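Long-range contacts in type III effector NopAA (PDB 6SDU), which hydrolyses xyloglucan as a type III secreted effector of a symbiotic rhizobium, through a domain of glycoside hydrolase family 12: residues D32-N37 with V76-G81; V60-P65 with T219-G224; P83-N88 with F204-V209; L90-N95 with N230-T235; G158-N163 with L178-K183. One frame throughout, in Å; residues are numbered along the deposited sequence.

Contact 1: residues D32-N37 with V76-G81; sequences DGYSWN and VAFNIG
Tyr34 and Phe78 meet edge-to-face where strands 34-40 and 72-83 run antiparallel in the larger sheet of the beta-jelly roll, the fold of glycoside hydrolase family 12. The Tyr34 side chain starts from CB with its CG beside the backbone N (chi1 -69°), which lays the ring alongside Val76 and beneath the edge of Phe78. One atom, Phe78 CD2, sits over the centre of the Tyr34 ring, 3.7 Å from CZ, and the two planes are 56° apart. Phe78 CE2 joins it over this face, 3.8 Å from Tyr34 CE1, while at the rim Tyr34 CD2 meets Val76 CG2 edge-on at 4.0 Å. At the tip, Tyr34 OH leaves this strand pair and hydrogen-bonds Val234 N in strand 225-236 of the facing sheet, so the side chain links the two sheets. Ser35 and Ala77 point to the other face of the sheet and are joined by two backbone bonds, Ser35 N to Ala77 O (3.0 Å) and Ala77 N to Ser35 O (2.7 Å). Beyond them Val76 lies beside Trp36, whose ring also meets Trp58 edge-to-face, and Val76 CG2 stands over the five-membered ring of Trp36, 3.8 Å from its centroid.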
# COMPACT_ATOMS: atom_id res chain seq x y z
N ASP A 32 -8.93 -7.63 17.32
CA ASP A 32 -9.90 -6.53 17.28
C ASP A 32 -10.17 -6.01 15.87
O ASP A 32 -10.25 -4.80 15.65
CB ASP A 32 -9.47 -5.35 18.17
CG ASP A 32 -9.53 -5.67 19.65
OD1 ASP A 32 -10.26 -6.60 20.05
OD2 ASP A 32 -8.86 -4.94 20.43
N GLY A 33 -10.31 -6.91 14.91
CA GLY A 33 -10.59 -6.46 13.56
C GLY A 33 -9.38 -6.09 12.71
O GLY A 33 -9.55 -5.81 11.52
N TYR A 34 -8.19 -6.02 13.30
CA TYR A 34 -6.99 -5.76 12.53
C TYR A 34 -6.26 -7.09 12.37
O TYR A 34 -6.26 -7.91 13.29
CB TYR A 34 -6.09 -4.73 13.22
CG TYR A 34 -6.62 -3.31 13.25
CD1 TYR A 34 -7.57 -2.91 14.20
CD2 TYR A 34 -6.16 -2.35 12.35
CE1 TYR A 34 -8.05 -1.61 14.25
CE2 TYR A 34 -6.64 -1.04 12.39
CZ TYR A 34 -7.58 -0.67 13.33
OH TYR A 34 -8.06 0.62 13.36
N SER A 35 -5.66 -7.30 11.21
CA SER A 35 -4.79 -8.45 11.02
C SER A 35 -3.47 -7.99 10.44
O SER A 35 -3.38 -6.95 9.78
CB SER A 35 -5.45 -9.54 10.15
OG SER A 35 -5.68 -9.09 8.84
N TRP A 36 -2.42 -8.75 10.74
CA TRP A 36 -1.06 -8.47 10.27
C TRP A 36 -0.55 -9.69 9.52
O TRP A 36 -0.72 -10.82 9.99
CB TRP A 36 -0.14 -8.12 11.43
CG TRP A 36 -0.49 -6.82 12.14
CD1 TRP A 36 0.08 -5.58 11.92
CD2 TRP A 36 -1.47 -6.63 13.17
NE1 TRP A 36 -0.50 -4.64 12.75
CE2 TRP A 36 -1.45 -5.26 13.53
CE3 TRP A 36 -2.36 -7.49 13.83
CZ2 TRP A 36 -2.29 -4.72 14.51
CZ3 TRP A 36 -3.19 -6.96 14.82
CH2 TRP A 36 -3.15 -5.59 15.14
N ASN A 37 0.07 -9.47 8.36
CA ASN A 37 0.52 -10.55 7.47
C ASN A 37 1.96 -10.34 7.03
O ASN A 37 2.28 -9.31 6.42
CB ASN A 37 -0.41 -10.63 6.26
CG ASN A 37 -1.85 -10.84 6.66
OD1 ASN A 37 -2.29 -11.98 6.81
ND2 ASN A 37 -2.59 -9.74 6.87
N VAL A 76 -0.63 -4.57 7.47
CA VAL A 76 -1.76 -4.62 8.38
C VAL A 76 -3.01 -4.49 7.50
O VAL A 76 -2.96 -3.86 6.45
CB VAL A 76 -1.65 -3.49 9.42
CG1 VAL A 76 -1.58 -2.12 8.72
CG2 VAL A 76 -2.79 -3.52 10.46
N ALA A 77 -4.09 -5.16 7.88
CA ALA A 77 -5.32 -5.15 7.08
C ALA A 77 -6.54 -4.95 7.97
O ALA A 77 -6.59 -5.45 9.10
CB ALA A 77 -5.48 -6.45 6.25
N PHE A 78 -7.55 -4.27 7.42
CA PHE A 78 -8.81 -3.98 8.11
C PHE A 78 -9.99 -4.20 7.16
O PHE A 78 -10.07 -3.57 6.10
CB PHE A 78 -8.80 -2.53 8.63
CG PHE A 78 -9.97 -2.19 9.56
CD1 PHE A 78 -11.15 -1.65 9.05
CD2 PHE A 78 -9.85 -2.35 10.94
CE1 PHE A 78 -12.21 -1.31 9.91
CE2 PHE A 78 -10.90 -2.02 11.79
CZ PHE A 78 -12.08 -1.49 11.28
N ASN A 79 -10.93 -5.05 7.56
CA ASN A 79 -12.07 -5.39 6.72
C ASN A 79 -13.20 -4.37 6.82
O ASN A 79 -13.52 -3.89 7.91
CB ASN A 79 -12.60 -6.77 7.09
CG ASN A 79 -12.86 -7.62 5.89
OD1 ASN A 79 -13.82 -7.38 5.15
ND2 ASN A 79 -12.01 -8.63 5.68
N ILE A 80 -13.78 -4.01 5.66
CA ILE A 80 -14.93 -3.10 5.58
C ILE A 80 -16.22 -3.86 5.25
O ILE A 80 -17.13 -3.92 6.07
CB ILE A 80 -14.67 -1.97 4.55
CG1 ILE A 80 -13.31 -1.30 4.79
CG2 ILE A 80 -15.81 -0.93 4.59
CD1 ILE A 80 -13.19 -0.61 6.11
N GLY A 81 -16.28 -4.47 4.08
CA GLY A 81 -17.44 -5.23 3.64
C GLY A 81 -18.73 -4.45 3.48
O GLY A 81 -19.80 -4.90 3.92

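Contact 2: residues V60-P65 with T219-G224; sequences VWSDQP and TSSPGG
Ser221 OG is held by two hydrogen bonds from segment 60-65: it donates to Ser62 O (2.7 Å) and accepts from Gln64 N (2.9 Å). With OG placed between its backbone N and carbonyl carbon (chi1 60°), the hydroxyl reaches Ser62 O from above the carbonyl plane. A third bond, Ser221 N to Gln64 O at 2.9 Å, makes Gln64 a backbone donor and acceptor to the same serine. Further on, Asp63 OD1 accepts from Gly223 N at 3.1 Å, met from above the carboxylate plane, and Trp61 NE1 approaches Gly224 CA to 3.4 Å. A water connects this indole to the loop, accepting from Trp61 NE1 and donating to Gly223 O (2.6 Å). Behind these contacts, a type II beta turn from Ser221 to Gly224, closed by Gly224 N to Ser221 O, presents the Gly223 amide to Asp63. The Gln64 side chain, bent at chi2, folds back so that NE2 donates to Ser62 OG (2.9 Å) while OE1 takes Gly46 N; Ser62 OG is also bonded to Gln48 OE1. The turn links strand 208-218 of the larger sheet to strand 225-236 of the smaller one, entered through a classic beta bulge in which Thr219 and Ser220 face Ala103 of strand 103-112, and residues 62-64, at and just past the end of strand 57-62, are bonded to this loop.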
# COMPACT_ATOMS: atom_id res chain seq x y z
N VAL A 60 8.31 -3.82 10.92
CA VAL A 60 8.86 -4.90 10.11
C VAL A 60 10.29 -4.57 9.70
O VAL A 60 10.60 -3.42 9.34
CB VAL A 60 7.98 -5.20 8.88
CG1 VAL A 60 7.85 -3.95 8.02
CG2 VAL A 60 8.58 -6.35 8.10
N TRP A 61 11.19 -5.56 9.80
CA TRP A 61 12.55 -5.48 9.28
C TRP A 61 12.74 -6.50 8.18
O TRP A 61 12.28 -7.63 8.32
CB TRP A 61 13.58 -5.73 10.37
CG TRP A 61 14.99 -5.86 9.90
CD1 TRP A 61 15.96 -4.86 9.82
CD2 TRP A 61 15.66 -7.08 9.51
NE1 TRP A 61 17.16 -5.39 9.39
CE2 TRP A 61 17.02 -6.74 9.21
CE3 TRP A 61 15.25 -8.41 9.39
CZ2 TRP A 61 17.95 -7.69 8.76
CZ3 TRP A 61 16.20 -9.36 8.95
CH2 TRP A 61 17.54 -8.99 8.65
N SER A 62 13.38 -6.11 7.09
CA SER A 62 13.51 -7.01 5.95
C SER A 62 14.84 -6.78 5.26
O SER A 62 15.26 -5.64 5.10
CB SER A 62 12.32 -6.81 4.97
OG SER A 62 12.25 -7.82 3.98
N ASP A 63 15.49 -7.87 4.84
CA ASP A 63 16.75 -7.87 4.10
C ASP A 63 16.56 -8.59 2.76
O ASP A 63 16.88 -9.78 2.64
CB ASP A 63 17.83 -8.58 4.97
CG ASP A 63 19.19 -8.65 4.29
OD1 ASP A 63 19.32 -8.18 3.14
OD2 ASP A 63 20.14 -9.19 4.91
N GLN A 64 16.07 -7.87 1.75
CA GLN A 64 15.78 -8.42 0.43
C GLN A 64 16.89 -8.06 -0.57
O GLN A 64 17.43 -6.94 -0.51
CB GLN A 64 14.43 -7.90 -0.07
CG GLN A 64 13.29 -8.27 0.88
CD GLN A 64 13.23 -9.76 1.17
OE1 GLN A 64 13.40 -10.58 0.26
NE2 GLN A 64 12.94 -10.13 2.42
N PRO A 65 17.28 -8.98 -1.45
CA PRO A 65 18.42 -8.70 -2.33
C PRO A 65 18.10 -7.70 -3.43
O PRO A 65 16.94 -7.47 -3.80
CB PRO A 65 18.74 -10.08 -2.94
CG PRO A 65 17.39 -10.74 -3.01
CD PRO A 65 16.68 -10.30 -1.74
N THR A 219 11.17 -4.16 -2.83
CA THR A 219 11.89 -4.75 -3.94
C THR A 219 13.33 -5.05 -3.55
O THR A 219 13.85 -6.12 -3.87
CB THR A 219 11.78 -3.85 -5.18
OG1 THR A 219 10.43 -3.90 -5.67
CG2 THR A 219 12.73 -4.32 -6.30
N SER A 220 13.99 -4.13 -2.86
CA SER A 220 15.37 -4.35 -2.43
C SER A 220 15.62 -3.65 -1.08
O SER A 220 15.21 -2.50 -0.90
CB SER A 220 16.31 -3.86 -3.53
OG SER A 220 17.63 -3.65 -3.08
N SER A 221 16.26 -4.35 -0.14
CA SER A 221 16.68 -3.73 1.12
C SER A 221 17.95 -4.40 1.63
O SER A 221 18.00 -4.83 2.79
CB SER A 221 15.58 -3.81 2.18
OG SER A 221 15.24 -5.15 2.47
N PRO A 222 19.01 -4.48 0.81
CA PRO A 222 20.17 -5.31 1.17
C PRO A 222 20.84 -4.79 2.44
O PRO A 222 21.05 -3.58 2.60
CB PRO A 222 21.08 -5.17 -0.04
CG PRO A 222 20.28 -4.44 -1.08
CD PRO A 222 19.29 -3.64 -0.36
N GLY A 223 21.18 -5.71 3.32
CA GLY A 223 21.73 -5.36 4.61
C GLY A 223 20.67 -5.20 5.67
O GLY A 223 21.00 -4.99 6.84
N GLY A 224 19.40 -5.28 5.27
CA GLY A 224 18.32 -5.16 6.22
C GLY A 224 17.89 -3.71 6.38
O GLY A 224 18.73 -2.84 6.59
O HOH W 1 20.35 -4.78 9.37

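Contact 3: residues P83-N88 with F204-V209; sequences PLSSIN and FGDIEV
Pro83 and Glu208 form the last antiparallel, non-hydrogen-bonded pair where strand 72-83 ends and 208-218 begins, next to which Leu84 N donates to Ile207 O at 2.8 Å, nearly in line with the carbonyl bond. After Pro83 the chain curls through residues 84-86 with helical backbone angles, while Asp206 on the other side is the centre of an inverse gamma turn. This turn brings the Asp206 carboxylate to Ser85 in a two-point grip. OD1 accepts from Ser85 N (2.8 Å) with its syn lone pair, and OD2 accepts from Ser85 OG at 2.7 Å, met on the syn side but 27° out of the carboxylate plane. The Asp206 CG lies anti to its own N (chi1 -171°), extending the acid across to the serine, whose hydroxyl is turned in between N and the carbonyl carbon to face it. Ser86 OG also donates to Pro83 O (2.9 Å). Beside these polar bonds the aliphatic groups meet: Leu84 CB packs on Ile207 CG2 at 3.9 Å, and Ile87 CD1 touches Val209 CG2 at 3.7 Å, the two side chains crossing at about a right angle. Leu195 of helix 191-200 packs on Leu84 and Val209. With OD1 bonded by the Ser85 amide and OD2 by its hydroxyl, the Asp206 carboxylate is probably ionised, and its fixed rotation ties the loop after strand 72-83 to the chain entering strand 208-218.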
# COMPACT_ATOMS: atom_id res chain seq x y z
N PRO A 83 -20.95 -1.59 0.64
CA PRO A 83 -20.98 -0.84 -0.62
C PRO A 83 -20.55 0.60 -0.41
O PRO A 83 -20.79 1.21 0.63
CB PRO A 83 -22.46 -0.89 -1.03
CG PRO A 83 -23.03 -2.03 -0.28
CD PRO A 83 -22.29 -2.04 1.03
N LEU A 84 -19.89 1.14 -1.44
CA LEU A 84 -19.41 2.52 -1.36
C LEU A 84 -20.55 3.48 -1.02
O LEU A 84 -20.38 4.41 -0.23
CB LEU A 84 -18.76 2.91 -2.68
CG LEU A 84 -18.12 4.28 -2.71
CD1 LEU A 84 -17.12 4.44 -1.55
CD2 LEU A 84 -17.44 4.38 -4.05
N SER A 85 -21.74 3.23 -1.59
CA SER A 85 -22.87 4.12 -1.38
C SER A 85 -23.36 4.11 0.07
O SER A 85 -23.86 5.13 0.56
CB SER A 85 -24.01 3.73 -2.33
OG SER A 85 -24.42 2.39 -2.13
N SER A 86 -23.21 2.99 0.77
CA SER A 86 -23.65 2.91 2.16
C SER A 86 -22.65 3.52 3.14
O SER A 86 -22.94 3.60 4.34
CB SER A 86 -23.95 1.46 2.55
OG SER A 86 -22.76 0.71 2.69
N ILE A 87 -21.46 3.91 2.67
CA ILE A 87 -20.41 4.40 3.54
C ILE A 87 -20.58 5.89 3.77
O ILE A 87 -20.67 6.68 2.82
CB ILE A 87 -19.02 4.09 2.96
CG1 ILE A 87 -18.75 2.58 3.00
CG2 ILE A 87 -17.92 4.84 3.71
CD1 ILE A 87 -17.74 2.10 1.97
N ASN A 88 -20.56 6.29 5.04
CA ASN A 88 -20.60 7.70 5.44
C ASN A 88 -19.22 8.26 5.72
O ASN A 88 -18.94 9.42 5.39
CB ASN A 88 -21.47 7.86 6.70
CG ASN A 88 -22.85 7.20 6.56
OD1 ASN A 88 -23.67 7.60 5.73
ND2 ASN A 88 -23.10 6.18 7.38
N PHE A 204 -15.02 1.93 -11.97
CA PHE A 204 -15.93 0.96 -11.38
C PHE A 204 -17.21 1.68 -10.97
O PHE A 204 -17.28 2.91 -10.98
CB PHE A 204 -15.31 0.21 -10.19
CG PHE A 204 -14.57 1.10 -9.21
CD1 PHE A 204 -15.25 2.03 -8.42
CD2 PHE A 204 -13.19 0.99 -9.06
CE1 PHE A 204 -14.56 2.85 -7.51
CE2 PHE A 204 -12.48 1.81 -8.16
CZ PHE A 204 -13.17 2.73 -7.38
N GLY A 205 -18.22 0.89 -10.61
CA GLY A 205 -19.52 1.39 -10.15
C GLY A 205 -19.61 1.47 -8.64
O GLY A 205 -18.64 1.88 -7.98
N ASP A 206 -20.77 1.11 -8.08
CA ASP A 206 -20.96 1.09 -6.63
C ASP A 206 -20.27 -0.16 -6.09
O ASP A 206 -20.85 -1.23 -5.87
CB ASP A 206 -22.44 1.12 -6.26
CG ASP A 206 -22.66 1.31 -4.76
OD1 ASP A 206 -21.77 1.92 -4.11
OD2 ASP A 206 -23.71 0.88 -4.23
N ILE A 207 -18.96 -0.01 -5.93
CA ILE A 207 -18.08 -1.09 -5.50
C ILE A 207 -18.38 -1.46 -4.05
O ILE A 207 -18.63 -0.58 -3.20
CB ILE A 207 -16.65 -0.56 -5.70
CG1 ILE A 207 -15.56 -1.57 -5.48
CG2 ILE A 207 -16.39 0.63 -4.80
CD1 ILE A 207 -14.20 -0.90 -5.59
N GLU A 208 -18.35 -2.75 -3.73
CA GLU A 208 -18.39 -3.18 -2.34
C GLU A 208 -16.95 -3.21 -1.82
O GLU A 208 -16.14 -4.03 -2.25
CB GLU A 208 -19.04 -4.55 -2.15
CG GLU A 208 -19.25 -4.77 -0.65
CD GLU A 208 -20.02 -6.01 -0.28
OE1 GLU A 208 -21.25 -6.02 -0.49
OE2 GLU A 208 -19.41 -6.95 0.29
N VAL A 209 -16.63 -2.27 -0.92
CA VAL A 209 -15.30 -2.14 -0.34
C VAL A 209 -15.02 -3.34 0.57
O VAL A 209 -15.73 -3.57 1.55
CB VAL A 209 -15.20 -0.81 0.42
CG1 VAL A 209 -13.80 -0.58 1.04
CG2 VAL A 209 -15.58 0.33 -0.51

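Contact 4: residues L90-N95 with N230-T235; sequences LSSSFN and NNWSVT
Ser92 and Ser93 both donate to Ser233 O, from opposite faces of its carbonyl plane: Ser92 OG at 2.8 Å and Ser93 N at 3.1 Å. The hydroxyl gets there because Ser92 OG is trans to its own N (chi1 -166°), and it has a second partner in Tyr108 OH. Ser233 N completes the hydrogen-bonded pair of Ser93 and Ser233 by donating to Ser93 O. On one side of it, Ser91 and Thr235 exchange both backbone bonds, with Thr235 N to Ser91 O at 2.9 Å and almost straight. On the other side the regular pattern is broken by a classic beta bulge, in which Asn230 and Asn231 both face Asn95. Asn95 O there takes Asn230 N at 2.8 Å and, more weakly, Asn231 N at 3.3 Å, while Asn95 N donates to Asn231 O. Ser93 OG finds Thr188 OG1 in the adjoining strand 186-190. Ser92 OG lies above the plane of the Trp232 indole, offset toward its rim, and comes within 3.5 Å of Trp232 NE1, but the angle is too poor for a bond. Apolar contacts are few: Leu90 CD1 meets Val234 CG1 at 3.9 Å, and Phe94 CB lies at the edge of the Trp232 ring. These strands are neighbours in the smaller sheet of the jelly roll, with 57-62 beyond 225-236 and 186-190 beyond 90-97. Leu90, Trp232 and Val234 face the larger sheet, touching strands 72-83 and 208-218; Trp232 lies nearly parallel to Tyr214, and Leu90 also reaches helix 191-200.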
# COMPACT_ATOMS: atom_id res chain seq x y z
N LEU A 90 -14.98 6.88 5.62
CA LEU A 90 -13.92 5.88 5.48
C LEU A 90 -12.60 6.64 5.35
O LEU A 90 -12.24 7.10 4.26
CB LEU A 90 -14.14 4.93 4.31
CG LEU A 90 -13.10 3.80 4.20
CD1 LEU A 90 -12.97 3.01 5.51
CD2 LEU A 90 -13.45 2.85 3.07
N SER A 91 -11.90 6.77 6.45
CA SER A 91 -10.64 7.48 6.49
C SER A 91 -9.60 6.66 7.25
O SER A 91 -9.93 5.70 7.95
CB SER A 91 -10.80 8.85 7.15
OG SER A 91 -11.16 8.66 8.50
N SER A 92 -8.34 7.03 7.08
CA SER A 92 -7.26 6.32 7.74
C SER A 92 -6.15 7.29 8.11
O SER A 92 -5.91 8.28 7.41
CB SER A 92 -6.72 5.21 6.82
OG SER A 92 -5.91 4.31 7.52
N SER A 93 -5.50 7.03 9.25
CA SER A 93 -4.35 7.81 9.72
C SER A 93 -3.11 6.93 9.78
O SER A 93 -3.18 5.79 10.24
CB SER A 93 -4.61 8.39 11.10
OG SER A 93 -5.60 9.39 11.03
N PHE A 94 -1.97 7.47 9.34
CA PHE A 94 -0.69 6.76 9.36
C PHE A 94 0.41 7.66 9.91
O PHE A 94 0.38 8.88 9.74
CB PHE A 94 -0.29 6.26 7.95
CG PHE A 94 -0.06 7.37 6.94
CD1 PHE A 94 -1.13 7.99 6.31
CD2 PHE A 94 1.23 7.78 6.61
CE1 PHE A 94 -0.94 9.01 5.38
CE2 PHE A 94 1.44 8.80 5.67
CZ PHE A 94 0.34 9.42 5.06
N ASN A 95 1.34 7.05 10.65
CA ASN A 95 2.55 7.72 11.12
C ASN A 95 3.69 6.71 11.05
O ASN A 95 3.60 5.66 11.69
CB ASN A 95 2.35 8.25 12.54
CG ASN A 95 3.55 8.99 13.06
OD1 ASN A 95 4.23 9.69 12.32
ND2 ASN A 95 3.84 8.81 14.35
N ASN A 230 4.20 3.68 13.60
CA ASN A 230 3.96 4.05 14.99
C ASN A 230 2.48 4.22 15.25
O ASN A 230 2.01 3.96 16.36
CB ASN A 230 4.65 5.36 15.35
CG ASN A 230 6.13 5.29 15.17
OD1 ASN A 230 6.77 4.31 15.57
ND2 ASN A 230 6.71 6.35 14.60
N ASN A 231 1.74 4.63 14.23
CA ASN A 231 0.30 4.60 14.35
C ASN A 231 -0.30 4.22 13.02
O ASN A 231 0.23 4.60 11.96
CB ASN A 231 -0.25 5.94 14.83
CG ASN A 231 -1.74 5.90 14.97
OD1 ASN A 231 -2.26 5.13 15.75
ND2 ASN A 231 -2.43 6.70 14.17
N TRP A 232 -1.36 3.41 13.08
CA TRP A 232 -2.21 3.12 11.92
C TRP A 232 -3.59 2.80 12.44
O TRP A 232 -3.75 1.88 13.25
CB TRP A 232 -1.67 1.96 11.07
CG TRP A 232 -2.36 1.93 9.72
CD1 TRP A 232 -2.12 2.77 8.67
CD2 TRP A 232 -3.43 1.05 9.29
NE1 TRP A 232 -2.95 2.48 7.62
CE2 TRP A 232 -3.77 1.43 7.97
CE3 TRP A 232 -4.12 -0.01 9.88
CZ2 TRP A 232 -4.74 0.77 7.23
CZ3 TRP A 232 -5.10 -0.66 9.14
CH2 TRP A 232 -5.39 -0.28 7.83
N SER A 233 -4.60 3.53 11.97
CA SER A 233 -5.98 3.32 12.39
C SER A 233 -6.90 3.52 11.18
O SER A 233 -6.55 4.24 10.25
CB SER A 233 -6.38 4.28 13.52
OG SER A 233 -6.17 5.63 13.14
N VAL A 234 -8.07 2.88 11.21
CA VAL A 234 -9.09 3.05 10.19
C VAL A 234 -10.38 3.45 10.89
O VAL A 234 -10.73 2.90 11.94
CB VAL A 234 -9.31 1.78 9.34
CG1 VAL A 234 -10.54 1.94 8.39
CG2 VAL A 234 -8.06 1.46 8.55
N THR A 235 -11.06 4.46 10.33
CA THR A 235 -12.36 4.91 10.81
C THR A 235 -13.39 4.58 9.74
O THR A 235 -13.37 5.17 8.66
CB THR A 235 -12.34 6.41 11.13
OG1 THR A 235 -11.38 6.68 12.16
CG2 THR A 235 -13.73 6.89 11.56

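Contact 5: residues G158-N163 with L178-K183; sequences GGATWN and LLRTSK
Trp162 holds its CG beside the backbone N (chi1 -45°) and places its indole between two side chains of the partner strand, while Arg180, with chi1 at -109°, well away from a staggered value, lays its aliphatic part on one ring face. Arg180 CG is 3.5 Å from the centroid of the six-membered ring of Trp162. The opposite face takes Leu178 CD2 over the five-membered ring, 4.0 Å from its centroid, so the indole is held by CH-pi contacts on both sides. Its NE1 is bonded to Val157 O. These residues belong to the beta hairpin of strands 160-168 and 174-180 in the larger sheet of the jelly roll; on the far side of 174-180 runs the parallel strand 117-125, whose Met120 and Trp122 line the pocket holding the bound beta-D-glucopyranose. Asn163 and Leu179 form a hydrogen-bonded pair, with Leu179 N to Asn163 O at 2.8 Å and Asn163 N to Leu179 O at 2.9 Å. Past the strand end Thr181 N donates to Thr161 O, which Thr181 OG1 also reaches weakly. The side-chain amide of Asn163 is bonded elsewhere, ND2 to Ser129 O and OD1 to Asn154 N. Bent at chi3, Arg180 turns its guanidinium steeply to the indole (74° between planes), with Ala160 CB over one guanidinium face and NE donating to Ser182 O at 2.6 Å.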
# COMPACT_ATOMS: atom_id res chain seq x y z
N GLY A 158 -9.09 13.62 -1.65
CA GLY A 158 -8.91 12.96 -0.37
C GLY A 158 -7.83 13.50 0.55
O GLY A 158 -7.25 12.75 1.35
N GLY A 159 -7.58 14.81 0.46
CA GLY A 159 -6.65 15.49 1.34
C GLY A 159 -5.23 15.61 0.85
O GLY A 159 -4.35 15.93 1.67
N ALA A 160 -4.96 15.35 -0.43
CA ALA A 160 -3.60 15.43 -0.95
C ALA A 160 -3.64 15.54 -2.47
O ALA A 160 -4.70 15.42 -3.08
CB ALA A 160 -2.76 14.23 -0.51
N THR A 161 -2.48 15.79 -3.05
CA THR A 161 -2.32 15.83 -4.50
C THR A 161 -1.58 14.58 -4.96
O THR A 161 -0.59 14.18 -4.34
CB THR A 161 -1.57 17.09 -4.94
OG1 THR A 161 -2.31 18.24 -4.51
CG2 THR A 161 -1.41 17.12 -6.46
N TRP A 162 -2.07 13.96 -6.03
CA TRP A 162 -1.57 12.67 -6.46
C TRP A 162 -1.38 12.66 -7.96
O TRP A 162 -2.00 13.43 -8.69
CB TRP A 162 -2.52 11.53 -6.09
CG TRP A 162 -3.09 11.52 -4.70
CD1 TRP A 162 -4.17 12.21 -4.27
CD2 TRP A 162 -2.64 10.74 -3.58
NE1 TRP A 162 -4.43 11.92 -2.95
CE2 TRP A 162 -3.50 11.03 -2.50
CE3 TRP A 162 -1.60 9.84 -3.38
CZ2 TRP A 162 -3.35 10.44 -1.25
CZ3 TRP A 162 -1.44 9.26 -2.12
CH2 TRP A 162 -2.31 9.57 -1.08
N ASN A 163 -0.53 11.73 -8.42
CA ASN A 163 -0.45 11.31 -9.81
C ASN A 163 -1.07 9.92 -9.91
O ASN A 163 -0.82 9.07 -9.04
CB ASN A 163 1.00 11.27 -10.30
CG ASN A 163 1.55 12.65 -10.59
OD1 ASN A 163 0.79 13.58 -10.85
ND2 ASN A 163 2.88 12.79 -10.55
N LEU A 178 -2.26 5.69 -6.93
CA LEU A 178 -2.06 7.11 -6.71
C LEU A 178 -0.74 7.31 -5.97
O LEU A 178 -0.56 6.76 -4.88
CB LEU A 178 -3.22 7.72 -5.92
CG LEU A 178 -4.49 7.98 -6.75
CD1 LEU A 178 -5.17 6.69 -7.13
CD2 LEU A 178 -5.45 8.89 -5.98
N LEU A 179 0.17 8.08 -6.56
CA LEU A 179 1.47 8.38 -5.97
C LEU A 179 1.40 9.81 -5.47
O LEU A 179 1.12 10.72 -6.25
CB LEU A 179 2.61 8.21 -6.98
CG LEU A 179 3.23 6.83 -7.14
CD1 LEU A 179 2.21 5.78 -7.52
CD2 LEU A 179 4.38 6.88 -8.19
N ARG A 180 1.64 10.02 -4.18
CA ARG A 180 1.59 11.38 -3.64
C ARG A 180 2.67 12.23 -4.29
O ARG A 180 3.85 11.84 -4.32
CB ARG A 180 1.78 11.37 -2.13
CG ARG A 180 0.52 11.71 -1.38
CD ARG A 180 0.79 11.92 0.07
NE ARG A 180 1.35 13.24 0.29
CZ ARG A 180 0.91 14.09 1.20
NH1 ARG A 180 -0.10 13.76 1.98
NH2 ARG A 180 1.49 15.26 1.32
N THR A 181 2.27 13.40 -4.81
CA THR A 181 3.24 14.29 -5.46
C THR A 181 4.24 14.82 -4.46
O THR A 181 5.35 15.21 -4.86
CB THR A 181 2.52 15.44 -6.18
OG1 THR A 181 1.74 16.20 -5.24
CG2 THR A 181 1.63 14.87 -7.28
N SER A 182 3.85 14.95 -3.19
CA SER A 182 4.76 15.26 -2.10
C SER A 182 4.76 14.08 -1.12
O SER A 182 3.72 13.74 -0.55
CB SER A 182 4.37 16.56 -1.40
OG SER A 182 5.41 16.99 -0.54
N LYS A 183 5.91 13.43 -0.96
CA LYS A 183 6.00 12.29 -0.06
C LYS A 183 5.88 12.76 1.39
O LYS A 183 6.29 13.87 1.73
CB LYS A 183 7.32 11.56 -0.24
CG LYS A 183 7.56 11.02 -1.64
CD LYS A 183 9.05 10.73 -1.86
CE LYS A 183 9.29 10.14 -3.24
NZ LYS A 183 10.66 9.57 -3.34

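Contacts 1 and 4 face each other across the sandwich, one in each sheet, with centres about 12 Å apart; contact 1 adds aromatic packing to its backbone bonds, contact 4 mainly uses backbone and serine bonds. Contact 5, the most buried, shares the sheet of contact 1 across the chain's centre, around a tryptophan packed on both faces. Contacts 2 and 3, at opposite ends of strand 208-218, are partly buried and peripheral, centred about 17 and 20 Å from the chain's centre against 13 to 14 Å for the others; both use polar grips, a serine hydroxyl and a carboxylate. Contact 3 touches 1 and 4 through Val209, its carbonyl against Ile80 and side chain against Leu90.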